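Local atomic coordinates of alanine racemase 1 (PDB entry 4Y2W), a protein that belongs to the alanine racemase family, joining an N-terminal TIM-barrel domain to a C-terminal domain built mainly of beta strands. Residues R23-I28 with V33-V38; K27-N32 with A210-L215; Y107-A112 with A155-L160; K113-E118 with K124-H129. The protein carries 1 engineered substitution. All coordinates share one frame; numbering follows the deposited sequence.

Interaction 1 (R23-I28 with V33-V38)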
loop_
_atom_site.group_PDB
_atom_site.type_symbol
_atom_site.label_atom_id
_atom_site.label_comp_id
_atom_site.label_asym_id
_atom_site.label_seq_id
_atom_site.Cartn_x
_atom_site.Cartn_y
_atom_site.Cartn_z
ATOM N N ARG A 23 11.696 23.297 -10.347
ATOM C CA ARG A 23 12.132 24.618 -10.819
ATOM C C ARG A 23 11.282 25.778 -10.267
ATOM O O ARG A 23 11.778 26.895 -10.135
ATOM C CB ARG A 23 12.177 24.668 -12.352
ATOM C CG ARG A 23 13.339 23.889 -12.953
ATOM C CD ARG A 23 13.572 24.239 -14.420
ATOM N NE ARG A 23 12.402 23.971 -15.258
ATOM C CZ ARG A 23 12.027 22.766 -15.685
ATOM N NH1 ARG A 23 12.717 21.677 -15.360
ATOM N NH2 ARG A 23 10.945 22.646 -16.443
ATOM N N GLU A 24 10.016 25.512 -9.949
ATOM C CA GLU A 24 9.152 26.508 -9.305
ATOM C C GLU A 24 9.634 26.847 -7.894
ATOM O O GLU A 24 9.548 27.998 -7.468
ATOM C CB GLU A 24 7.699 26.024 -9.248
ATOM C CG GLU A 24 7.016 25.929 -10.602
ATOM C CD GLU A 24 6.744 27.287 -11.218
ATOM O OE1 GLU A 24 6.166 28.148 -10.525
ATOM O OE2 GLU A 24 7.102 27.491 -12.398
ATOM N N ILE A 25 10.145 25.849 -7.179
ATOM C CA ILE A 25 10.646 26.059 -5.821
ATOM C C ILE A 25 11.897 26.944 -5.824
ATOM O O ILE A 25 12.078 27.765 -4.923
ATOM C CB ILE A 25 10.952 24.723 -5.103
ATOM C CG1 ILE A 25 9.704 23.834 -5.041
ATOM C CG2 ILE A 25 11.478 24.971 -3.692
ATOM C CD1 ILE A 25 8.493 24.497 -4.419
ATOM N N LYS A 26 12.750 26.777 -6.833
ATOM C CA LYS A 26 13.950 27.607 -6.980
ATOM C C LYS A 26 13.628 29.096 -7.172
ATOM O O LYS A 26 14.390 29.958 -6.733
ATOM C CB LYS A 26 14.820 27.103 -8.136
ATOM C CG LYS A 26 15.532 25.793 -7.834
ATOM C CD LYS A 26 16.531 25.406 -8.919
ATOM C CE LYS A 26 17.852 26.151 -8.781
ATOM N NZ LYS A 26 18.573 25.819 -7.520
ATOM N N LYS A 27 12.506 29.391 -7.822
ATOM C CA LYS A 27 12.067 30.773 -8.017
ATOM C C LYS A 27 11.684 31.443 -6.697
ATOM O O LYS A 27 11.940 32.630 -6.511
ATOM C CB LYS A 27 10.881 30.831 -8.985
ATOM C CG LYS A 27 11.213 30.398 -10.405
ATOM C CD LYS A 27 9.958 30.293 -11.260
ATOM C CE LYS A 27 10.292 29.964 -12.708
ATOM N NZ LYS A 27 9.078 29.890 -13.567
ATOM N N ILE A 28 11.084 30.674 -5.788
ATOM C CA ILE A 28 10.626 31.187 -4.489
ATOM C C ILE A 28 11.792 31.476 -3.542
ATOM O O ILE A 28 11.792 32.496 -2.850
ATOM C CB ILE A 28 9.656 30.195 -3.792
ATOM C CG1 ILE A 28 8.428 29.913 -4.672
ATOM C CG2 ILE A 28 9.222 30.718 -2.424
ATOM C CD1 ILE A 28 7.708 31.152 -5.162
ATOM N N VAL A 33 20.260 29.457 -1.798
ATOM C CA VAL A 33 19.546 28.550 -0.904
ATOM C C VAL A 33 19.443 27.178 -1.563
ATOM O O VAL A 33 18.932 27.057 -2.678
ATOM C CB VAL A 33 18.130 29.068 -0.576
ATOM C CG1 VAL A 33 17.451 28.159 0.444
ATOM C CG2 VAL A 33 18.191 30.502 -0.069
ATOM N N LYS A 34 19.924 26.153 -0.862
ATOM C CA LYS A 34 19.978 24.791 -1.397
ATOM C C LYS A 34 18.637 24.079 -1.259
ATOM O O LYS A 34 17.839 24.401 -0.374
ATOM C CB LYS A 34 21.062 23.978 -0.684
ATOM C CG LYS A 34 22.447 24.598 -0.768
ATOM C CD LYS A 34 23.512 23.700 -0.161
ATOM C CE LYS A 34 24.870 24.386 -0.183
ATOM N NZ LYS A 34 25.975 23.447 0.147
ATOM N N ILE A 35 18.396 23.106 -2.132
ATOM C CA ILE A 35 17.135 22.367 -2.133
ATOM C C ILE A 35 17.354 20.876 -1.878
ATOM O O ILE A 35 18.151 20.228 -2.560
ATOM C CB ILE A 35 16.369 22.581 -3.455
ATOM C CG1 ILE A 35 15.906 24.042 -3.531
ATOM C CG2 ILE A 35 15.183 21.626 -3.552
ATOM C CD1 ILE A 35 15.192 24.424 -4.808
ATOM N N MET A 36 16.642 20.354 -0.882
ATOM C CA MET A 36 16.625 18.929 -0.583
ATOM C C MET A 36 15.276 18.363 -0.997
ATOM O O MET A 36 14.267 18.618 -0.341
ATOM C CB MET A 36 16.836 18.691 0.912
ATOM C CG MET A 36 16.525 17.272 1.367
ATOM S SD MET A 36 16.744 17.038 3.132
ATOM C CE MET A 36 18.516 16.816 3.207
ATOM N N ALA A 37 15.258 17.586 -2.075
ATOM C CA ALA A 37 14.023 16.941 -2.525
ATOM C C ALA A 37 13.657 15.788 -1.584
ATOM O O ALA A 37 14.364 14.784 -1.515
ATOM C CB ALA A 37 14.173 16.440 -3.953
ATOM N N VAL A 38 12.564 15.951 -0.843
ATOM C CA VAL A 38 12.028 14.863 -0.034
ATOM C C VAL A 38 11.321 13.916 -0.996
ATOM O O VAL A 38 10.375 14.310 -1.674
ATOM C CB VAL A 38 11.042 15.370 1.038
ATOM C CG1 VAL A 38 10.440 14.207 1.817
ATOM C CG2 VAL A 38 11.739 16.344 1.980
#
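Ile35 meets Ile25 and Lys26 without any flat group taking part: no ring, amide or carboxylate lies on either side, and the contact is made by methyl and methylene groups. The methyl CD1 at the end of Ile35 does all the touching from the strand. It lies 3.3 Å from CG of Lys26 and 3.9 Å from CG2 of Ile25, and thus settles against two neighbouring residues of one helical turn, its side chain running obliquely across both. Ile35 reaches this place because its outer bond is extended (chi2 177°), which carries CD1 straight out from strand 34-38. On the helix, Ile25 offers its CG2 branch while CD1 turns elsewhere, and Lys26 contributes the start of its chain before bends at its third and fourth torsions.

Strand 34-38 is the first strand of the TIM barrel, and helix 15-28, which precedes it, packs on its outer side. The strand itself is held by backbone bonds to Tyr62 on one neighbouring strand and Val223 on the other, while Asp61 accepts from the backbone N of Ile35. Within the helix, Lys27 NZ and Glu24 OE2 form a weak salt bridge at 3.3 Å. Between helix and strand the contact is wholly apolar: its stability probably comes from excluding water around Ile35, to which Lys26, an exposed residue, contributes its aliphatic CG.

Interaction 2 (K27-N32 with A210-L215)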
loop_
_atom_site.group_PDB
_atom_site.type_symbol
_atom_site.label_atom_id
_atom_site.label_comp_id
_atom_site.label_asym_id
_atom_site.label_seq_id
_atom_site.Cartn_x
_atom_site.Cartn_y
_atom_site.Cartn_z
ATOM N N LYS A 27 12.506 29.391 -7.822
ATOM C CA LYS A 27 12.067 30.773 -8.017
ATOM C C LYS A 27 11.684 31.443 -6.697
ATOM O O LYS A 27 11.940 32.630 -6.511
ATOM C CB LYS A 27 10.881 30.831 -8.985
ATOM C CG LYS A 27 11.213 30.398 -10.405
ATOM C CD LYS A 27 9.958 30.293 -11.260
ATOM C CE LYS A 27 10.292 29.964 -12.708
ATOM N NZ LYS A 27 9.078 29.890 -13.567
ATOM N N ILE A 28 11.084 30.674 -5.788
ATOM C CA ILE A 28 10.626 31.187 -4.489
ATOM C C ILE A 28 11.792 31.476 -3.542
ATOM O O ILE A 28 11.792 32.496 -2.850
ATOM C CB ILE A 28 9.656 30.195 -3.792
ATOM C CG1 ILE A 28 8.428 29.913 -4.672
ATOM C CG2 ILE A 28 9.222 30.718 -2.424
ATOM C CD1 ILE A 28 7.708 31.152 -5.162
ATOM N N VAL A 29 12.768 30.572 -3.504
ATOM C CA VAL A 29 13.936 30.723 -2.627
ATOM C C VAL A 29 15.049 31.504 -3.316
ATOM O O VAL A 29 15.012 31.722 -4.528
ATOM C CB VAL A 29 14.492 29.357 -2.151
ATOM C CG1 VAL A 29 13.380 28.504 -1.554
ATOM C CG2 VAL A 29 15.196 28.611 -3.282
ATOM N N GLY A 30 16.044 31.913 -2.534
ATOM C CA GLY A 30 17.195 32.642 -3.062
ATOM C C GLY A 30 18.037 31.790 -3.995
ATOM O O GLY A 30 17.798 30.590 -4.144
ATOM N N LYS A 31 19.027 32.413 -4.625
ATOM C CA LYS A 31 19.900 31.708 -5.560
ATOM C C LYS A 31 20.968 30.894 -4.818
ATOM O O LYS A 31 21.510 29.930 -5.366
ATOM C CB LYS A 31 20.548 32.695 -6.536
ATOM C CG LYS A 31 20.944 32.073 -7.867
ATOM C CD LYS A 31 21.041 33.114 -8.972
ATOM C CE LYS A 31 21.217 32.464 -10.335
ATOM N NZ LYS A 31 22.510 31.732 -10.448
ATOM N N ASN A 32 21.253 31.282 -3.575
ATOM C CA ASN A 32 22.222 30.581 -2.730
ATOM C C ASN A 32 21.577 29.638 -1.711
ATOM O O ASN A 32 22.268 29.083 -0.859
ATOM C CB ASN A 32 23.101 31.600 -1.998
ATOM C CG ASN A 32 23.945 32.433 -2.948
ATOM O OD1 ASN A 32 24.583 31.897 -3.856
ATOM N ND2 ASN A 32 23.958 33.747 -2.741
ATOM N N ALA A 210 5.016 23.985 3.498
ATOM C CA ALA A 210 4.123 24.990 4.075
ATOM C C ALA A 210 4.862 26.275 4.444
ATOM O O ALA A 210 4.387 27.377 4.163
ATOM C CB ALA A 210 3.414 24.423 5.294
ATOM N N ALA A 211 6.024 26.123 5.071
ATOM C CA ALA A 211 6.846 27.262 5.473
ATOM C C ALA A 211 7.617 27.861 4.295
ATOM O O ALA A 211 7.954 29.043 4.312
ATOM C CB ALA A 211 7.806 26.848 6.575
ATOM N N ILE A 212 7.901 27.050 3.280
ATOM C CA ILE A 212 8.582 27.539 2.080
ATOM C C ILE A 212 7.720 28.565 1.344
ATOM O O ILE A 212 8.236 29.555 0.819
ATOM C CB ILE A 212 8.947 26.379 1.130
ATOM C CG1 ILE A 212 10.044 25.514 1.757
ATOM C CG2 ILE A 212 9.423 26.899 -0.224
ATOM C CD1 ILE A 212 10.071 24.093 1.240
ATOM N N LEU A 213 6.413 28.325 1.308
ATOM C CA LEU A 213 5.483 29.232 0.640
ATOM C C LEU A 213 5.250 30.498 1.461
ATOM O O LEU A 213 5.332 31.614 0.940
ATOM C CB LEU A 213 4.147 28.527 0.387
ATOM C CG LEU A 213 4.185 27.329 -0.570
ATOM C CD1 LEU A 213 2.900 26.525 -0.469
ATOM C CD2 LEU A 213 4.427 27.777 -2.005
ATOM N N ASN A 214 4.977 30.308 2.748
ATOM C CA ASN A 214 4.563 31.391 3.635
ATOM C C ASN A 214 5.741 32.128 4.265
ATOM O O ASN A 214 5.898 33.338 4.096
ATOM C CB ASN A 214 3.680 30.829 4.755
ATOM C CG ASN A 214 2.441 30.121 4.238
ATOM O OD1 ASN A 214 2.127 30.170 3.049
ATOM N ND2 ASN A 214 1.729 29.449 5.141
ATOM N N LEU A 215 6.566 31.379 4.988
ATOM C CA LEU A 215 7.585 31.947 5.869
ATOM C C LEU A 215 8.923 32.132 5.156
ATOM O O LEU A 215 9.760 31.230 5.151
ATOM C CB LEU A 215 7.768 31.035 7.091
ATOM C CG LEU A 215 6.676 30.991 8.175
ATOM C CD1 LEU A 215 5.264 31.216 7.660
ATOM C CD2 LEU A 215 6.735 29.664 8.915
#
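Ile28, the last residue of helix 15-28, and Val29 just after it pack against Ile212 on the short helix 209-214, which follows the seventh strand of the TIM barrel. The contact therefore joins the helix before the first barrel strand to the one after the seventh, in segments 178 residues apart, and the backbones come nearest at Ile28 and Leu213, whose CA atoms are 7.5 Å apart. The denser part is formed by Ile28. Its CG2 methyl, set opposite the residue's own backbone N, is the branch directed at the second helix; it rests 3.6 Å from the carbonyl O of Ile212 and 4.4 Å from CG2 of the same residue. Val29, where the chain leaves the helical conformation, adds a lighter touch, its CG1 being 4.5 Å from Ile212 CG2. Ile212 CG2 is thus approached by two residues in succession along the chain.

Away from Ile212 the fit is looser. Leu213 lends only the end of its side chain, whose CD2 stays 5.3 Å from CG1 of Ile28, and Ile28 itself is partly exposed, with Val242 against it from elsewhere in the chain. Beyond Val29 the chain passes through the exposed Gly30, Lys31 and Asn32 and leaves helix 209-214 altogether. The one polar atom under the Ile28 methyl already has a partner: Ile212 O is hydrogen-bonded to NE2 of His219.

Interaction 3 (Y107-A112 with A155-L160); sequences YDIKYA and ANMRGL
Torsions that stretch Met157 and turn Ile109 bring their terminal methyls together. Met157 is extended beyond CG (chi2 -179°, chi3 -167°), an extension that carries CE to helix 109-121, where Ile109, with CG1 opposite the backbone N (chi1 -165°), presents CD1. The two methyls lie 3.4 Å apart, and the side chains meet at a slant. About a turn along the helix from Ile109, Ala112 CB lies 4.1 Å from CD1 of Leu160, and both methyls of Leu160 lie near the carbonyl O of Ala112.

A type I beta turn from Met157 to Leu160, closed by a bond of 3.1 Å from Leu160 N to Met157 O, allows both residues to face the same helix just before strand 160-166 begins. The helix starts at Asp108, its N-cap, whose OD2 accepts a weak bond from Tyr111 N. Met154 of helix 144-155 also packs on Ile109 and Ala112, while Tyr107 meets His256 of the second subunit edge to face. Across the contact itself all the touching side chains are apolar, and Met157 takes part through its methyl; the loop is probably held against the helix by burial of hydrocarbon, since none of the directional bonds runs between the two segments.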
loop_
_atom_site.group_PDB
_atom_site.type_symbol
_atom_site.label_atom_id
_atom_site.label_comp_id
_atom_site.label_asym_id
_atom_site.label_seq_id
_atom_site.Cartn_x
_atom_site.Cartn_y
_atom_site.Cartn_z
ATOM N N TYR A 107 20.578 12.717 17.427
ATOM C CA TYR A 107 20.168 13.577 18.539
ATOM C C TYR A 107 20.447 12.949 19.914
ATOM O O TYR A 107 19.709 13.179 20.872
ATOM C CB TYR A 107 18.687 13.967 18.399
ATOM C CG TYR A 107 17.750 12.798 18.177
ATOM C CD1 TYR A 107 17.187 12.114 19.249
ATOM C CD2 TYR A 107 17.426 12.377 16.888
ATOM C CE1 TYR A 107 16.332 11.045 19.044
ATOM C CE2 TYR A 107 16.573 11.308 16.675
ATOM C CZ TYR A 107 16.028 10.646 17.757
ATOM O OH TYR A 107 15.180 9.585 17.554
ATOM N N ASP A 108 21.519 12.163 20.005
ATOM C CA ASP A 108 22.060 11.727 21.291
ATOM C C ASP A 108 23.508 11.266 21.113
ATOM O O ASP A 108 23.880 10.752 20.052
ATOM C CB ASP A 108 21.196 10.640 21.946
ATOM C CG ASP A 108 21.288 9.306 21.239
ATOM O OD1 ASP A 108 20.986 9.250 20.029
ATOM O OD2 ASP A 108 21.666 8.313 21.900
ATOM N N ILE A 109 24.315 11.468 22.153
ATOM C CA ILE A 109 25.766 11.260 22.081
ATOM C C ILE A 109 26.162 9.787 21.953
ATOM O O ILE A 109 27.131 9.464 21.267
ATOM C CB ILE A 109 26.491 11.900 23.300
ATOM C CG1 ILE A 109 28.004 12.006 23.053
ATOM C CG2 ILE A 109 26.218 11.130 24.590
ATOM C CD1 ILE A 109 28.379 12.873 21.870
ATOM N N LYS A 110 25.419 8.899 22.608
ATOM C CA LYS A 110 25.746 7.477 22.586
ATOM C C LYS A 110 25.681 6.933 21.164
ATOM O O LYS A 110 26.522 6.129 20.765
ATOM C CB LYS A 110 24.799 6.688 23.490
ATOM C CG LYS A 110 25.229 5.248 23.717
ATOM C CD LYS A 110 24.134 4.435 24.385
ATOM C CE LYS A 110 24.562 2.988 24.572
ATOM N NZ LYS A 110 23.409 2.110 24.915
ATOM N N TYR A 111 24.680 7.383 20.412
ATOM C CA TYR A 111 24.501 6.983 19.017
ATOM C C TYR A 111 25.617 7.548 18.133
ATOM O O TYR A 111 26.152 6.845 17.277
ATOM C CB TYR A 111 23.120 7.435 18.519
ATOM C CG TYR A 111 22.756 6.981 17.116
ATOM C CD1 TYR A 111 22.714 5.628 16.786
ATOM C CD2 TYR A 111 22.448 7.906 16.122
ATOM C CE1 TYR A 111 22.381 5.213 15.506
ATOM C CE2 TYR A 111 22.113 7.500 14.843
ATOM C CZ TYR A 111 22.080 6.154 14.539
ATOM O OH TYR A 111 21.748 5.755 13.265
ATOM N N ALA A 112 25.970 8.810 18.357
ATOM C CA ALA A 112 27.064 9.454 17.627
ATOM C C ALA A 112 28.385 8.705 17.797
ATOM O O ALA A 112 29.133 8.545 16.836
ATOM C CB ALA A 112 27.221 10.896 18.080
ATOM N N ALA A 155 31.389 17.804 17.443
ATOM C CA ALA A 155 32.218 18.670 16.601
ATOM C C ALA A 155 33.703 18.316 16.696
ATOM O O ALA A 155 34.470 18.582 15.768
ATOM C CB ALA A 155 32.003 20.126 16.980
ATOM N N ASN A 156 34.097 17.720 17.820
ATOM C CA ASN A 156 35.482 17.327 18.062
ATOM C C ASN A 156 35.763 15.849 17.787
ATOM O O ASN A 156 36.875 15.375 18.023
ATOM C CB ASN A 156 35.864 17.672 19.504
ATOM C CG ASN A 156 35.500 19.101 19.875
ATOM O OD1 ASN A 156 35.678 20.027 19.080
ATOM N ND2 ASN A 156 34.985 19.289 21.087
ATOM N N MET A 157 34.759 15.130 17.293
ATOM C CA MET A 157 34.918 13.735 16.891
ATOM C C MET A 157 35.348 13.683 15.428
ATOM O O MET A 157 34.559 13.982 14.533
ATOM C CB MET A 157 33.609 12.968 17.087
ATOM C CG MET A 157 33.240 12.750 18.548
ATOM S SD MET A 157 31.703 11.828 18.760
ATOM C CE MET A 157 31.394 12.092 20.505
ATOM N N ARG A 158 36.603 13.308 15.197
ATOM C CA ARG A 158 37.190 13.306 13.850
ATOM C C ARG A 158 36.567 12.274 12.899
ATOM O O ARG A 158 36.679 12.407 11.679
ATOM C CB ARG A 158 38.712 13.102 13.926
ATOM C CG ARG A 158 39.157 11.726 14.411
ATOM C CD ARG A 158 40.637 11.720 14.766
ATOM N NE ARG A 158 41.089 10.430 15.291
ATOM C CZ ARG A 158 41.317 9.338 14.559
ATOM N NH1 ARG A 158 41.729 8.226 15.154
ATOM N NH2 ARG A 158 41.134 9.341 13.240
ATOM N N GLY A 159 35.923 11.249 13.456
ATOM C CA GLY A 159 35.223 10.251 12.654
ATOM C C GLY A 159 33.940 10.761 12.019
ATOM O O GLY A 159 33.453 10.178 11.050
ATOM N N LEU A 160 33.387 11.842 12.571
ATOM C CA LEU A 160 32.166 12.453 12.047
ATOM C C LEU A 160 32.463 13.728 11.276
ATOM O O LEU A 160 33.543 14.302 11.397
ATOM C CB LEU A 160 31.211 12.789 13.192
ATOM C CG LEU A 160 30.851 11.653 14.145
ATOM C CD1 LEU A 160 29.883 12.153 15.209
ATOM C CD2 LEU A 160 30.265 10.475 13.382
#

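Interaction 4 (K113-E118 with K124-H129)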
loop_
_atom_site.group_PDB
_atom_site.type_symbol
_atom_site.label_atom_id
_atom_site.label_comp_id
_atom_site.label_asym_id
_atom_site.label_seq_id
_atom_site.Cartn_x
_atom_site.Cartn_y
_atom_site.Cartn_z
ATOM N N LYS A 113 28.663 8.258 19.020
ATOM C CA LYS A 113 29.861 7.462 19.314
ATOM C C LYS A 113 29.868 6.148 18.539
ATOM O O LYS A 113 30.879 5.786 17.935
ATOM C CB LYS A 113 29.960 7.155 20.814
ATOM C CG LYS A 113 30.331 8.341 21.693
ATOM C CD LYS A 113 30.441 7.918 23.153
ATOM C CE LYS A 113 30.615 9.107 24.089
ATOM N NZ LYS A 113 31.841 9.901 23.788
ATOM N N GLU A 114 28.740 5.440 18.575
ATOM C CA GLU A 114 28.581 4.173 17.851
ATOM C C GLU A 114 28.751 4.358 16.346
ATOM O O GLU A 114 29.305 3.489 15.668
ATOM C CB GLU A 114 27.211 3.548 18.145
ATOM C CG GLU A 114 27.062 3.003 19.560
ATOM C CD GLU A 114 25.624 2.651 19.914
ATOM O OE1 GLU A 114 25.310 2.581 21.122
ATOM O OE2 GLU A 114 24.803 2.446 18.995
ATOM N N LEU A 115 28.275 5.484 15.823
ATOM C CA LEU A 115 28.479 5.807 14.415
ATOM C C LEU A 115 29.951 6.105 14.137
ATOM O O LEU A 115 30.511 5.595 13.167
ATOM C CB LEU A 115 27.601 6.991 13.989
ATOM C CG LEU A 115 27.706 7.446 12.523
ATOM C CD1 LEU A 115 27.534 6.289 11.546
ATOM C CD2 LEU A 115 26.685 8.537 12.236
ATOM N N GLU A 116 30.568 6.922 14.992
ATOM C CA GLU A 116 31.985 7.286 14.847
ATOM C C GLU A 116 32.856 6.035 14.805
ATOM O O GLU A 116 33.733 5.915 13.952
ATOM C CB GLU A 116 32.448 8.198 15.994
ATOM C CG GLU A 116 33.779 8.900 15.727
ATOM C CD GLU A 116 34.479 9.419 16.977
ATOM O OE1 GLU A 116 34.105 9.032 18.103
ATOM O OE2 GLU A 116 35.426 10.221 16.827
ATOM N N LYS A 117 32.593 5.109 15.724
ATOM C CA LYS A 117 33.309 3.836 15.802
ATOM C C LYS A 117 33.356 3.120 14.448
ATOM O O LYS A 117 34.420 2.675 14.009
ATOM C CB LYS A 117 32.649 2.940 16.856
ATOM C CG LYS A 117 33.410 1.669 17.203
ATOM C CD LYS A 117 32.766 0.964 18.393
ATOM C CE LYS A 117 33.118 -0.517 18.455
ATOM N NZ LYS A 117 34.537 -0.759 18.840
ATOM N N GLU A 118 32.203 3.029 13.787
ATOM C CA GLU A 118 32.105 2.399 12.468
ATOM C C GLU A 118 32.785 3.241 11.378
ATOM O O GLU A 118 33.352 2.693 10.433
ATOM C CB GLU A 118 30.631 2.159 12.116
ATOM C CG GLU A 118 30.389 1.305 10.878
ATOM C CD GLU A 118 30.841 -0.134 11.043
ATOM O OE1 GLU A 118 30.667 -0.699 12.144
ATOM O OE2 GLU A 118 31.359 -0.702 10.059
ATOM N N LYS A 124 36.537 6.130 6.869
ATOM C CA LYS A 124 35.754 7.160 6.189
ATOM C C LYS A 124 35.156 8.075 7.252
ATOM O O LYS A 124 35.271 7.801 8.450
ATOM C CB LYS A 124 34.641 6.534 5.338
ATOM C CG LYS A 124 35.137 5.644 4.204
ATOM C CD LYS A 124 34.000 4.984 3.430
ATOM C CE LYS A 124 33.576 5.781 2.200
ATOM N NZ LYS A 124 32.891 7.064 2.525
ATOM N N ARG A 125 34.523 9.159 6.814
ATOM C CA ARG A 125 33.911 10.116 7.731
ATOM C C ARG A 125 32.396 10.172 7.510
ATOM O O ARG A 125 31.935 10.443 6.402
ATOM C CB ARG A 125 34.538 11.501 7.552
ATOM C CG ARG A 125 36.062 11.491 7.451
ATOM C CD ARG A 125 36.706 12.617 8.248
ATOM N NE ARG A 125 36.331 13.949 7.774
ATOM C CZ ARG A 125 36.589 15.084 8.425
ATOM N NH1 ARG A 125 37.230 15.069 9.592
ATOM N NH2 ARG A 125 36.205 16.246 7.907
ATOM N N ALA A 126 31.633 9.912 8.570
ATOM C CA ALA A 126 30.171 9.829 8.481
ATOM C C ALA A 126 29.514 11.195 8.655
ATOM O O ALA A 126 29.513 11.758 9.752
ATOM C CB ALA A 126 29.630 8.853 9.517
ATOM N N LYS A 127 28.954 11.717 7.566
ATOM C CA LYS A 127 28.218 12.978 7.603
ATOM C C LYS A 127 26.982 12.830 8.488
ATOM O O LYS A 127 26.308 11.807 8.431
ATOM C CB LYS A 127 27.814 13.397 6.186
ATOM C CG LYS A 127 28.988 13.836 5.324
ATOM C CD LYS A 127 28.586 14.123 3.882
ATOM C CE LYS A 127 28.659 12.876 3.013
ATOM N NZ LYS A 127 28.447 13.164 1.565
ATOM N N VAL A 128 26.704 13.831 9.323
ATOM C CA VAL A 128 25.523 13.805 10.192
ATOM C C VAL A 128 24.850 15.166 10.295
ATOM O O VAL A 128 25.511 16.204 10.249
ATOM C CB VAL A 128 25.843 13.323 11.627
ATOM C CG1 VAL A 128 26.244 11.857 11.628
ATOM C CG2 VAL A 128 26.924 14.179 12.270
ATOM N N HIS A 129 23.526 15.136 10.431
ATOM C CA HIS A 129 22.710 16.325 10.652
ATOM C C HIS A 129 22.037 16.193 12.010
ATOM O O HIS A 129 21.460 15.151 12.313
ATOM C CB HIS A 129 21.647 16.446 9.560
ATOM C CG HIS A 129 22.171 16.966 8.258
ATOM N ND1 HIS A 129 21.367 17.606 7.342
ATOM C CD2 HIS A 129 23.416 16.958 7.724
ATOM C CE1 HIS A 129 22.090 17.961 6.294
ATOM N NE2 HIS A 129 23.337 17.582 6.502
#
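Leu115 points from helix 109-121 at Ala126 and Val128, two residues of strand 126-131 that turn their side chains to the helix, and its forked end is shared between them. Ala126 is met by the fork as a whole: its CB lies 3.8 Å from CG of Leu115, 3.9 Å from CD1 and 4.0 Å from CD2, so the small methyl sits against the branch point. Val128 is touched by one arm only, with CD2 of Leu115 3.4 Å from its CG1. Here the side chains run past each other in opposite directions, the leucine reaching out from the helix alongside a valine that reaches out from the strand. The fork comes to this position because CG of Leu115 is opposite the backbone N (chi1 -180°), which extends the side chain away from its helix. All three residues are buried, and the surface enclosed between the segments totals 117 Å².

This is the return half of a beta-alpha-beta unit of the TIM barrel, in which strand 103-106 leads through helix 109-121 to strand 126-131. Leu115 is also covered by Ile97 and Val98 of helix 94-99. Val128 touches Val106 and Leu162, which belong to the two strands flanking its own, and the backbone of Ala126 and Val128 is bonded to Ile161 of strand 160-166.

The four contacts form two pairs on the same TIM barrel. The segments of interactions 1 and 2 overlap at Lys27 and Ile28 of helix 15-28, of which Ile28 makes contact in interaction 2 alone; the helix packs Ile25 and Lys26 on strand 34-38 and its end on helix 209-214, and the centres are 7 Å apart. Interactions 3 and 4 are equally close and share helix 109-121; they also touch directly, with a probable hydrogen bond of 3.1 Å between Gly159 O and Ala126 N. About 30 Å separates the centres of interactions 1 and 3. The side chains of Ile25 and Ile212 are about 14 and 10 Å from a bound alanine, so neither contact touches the ligand.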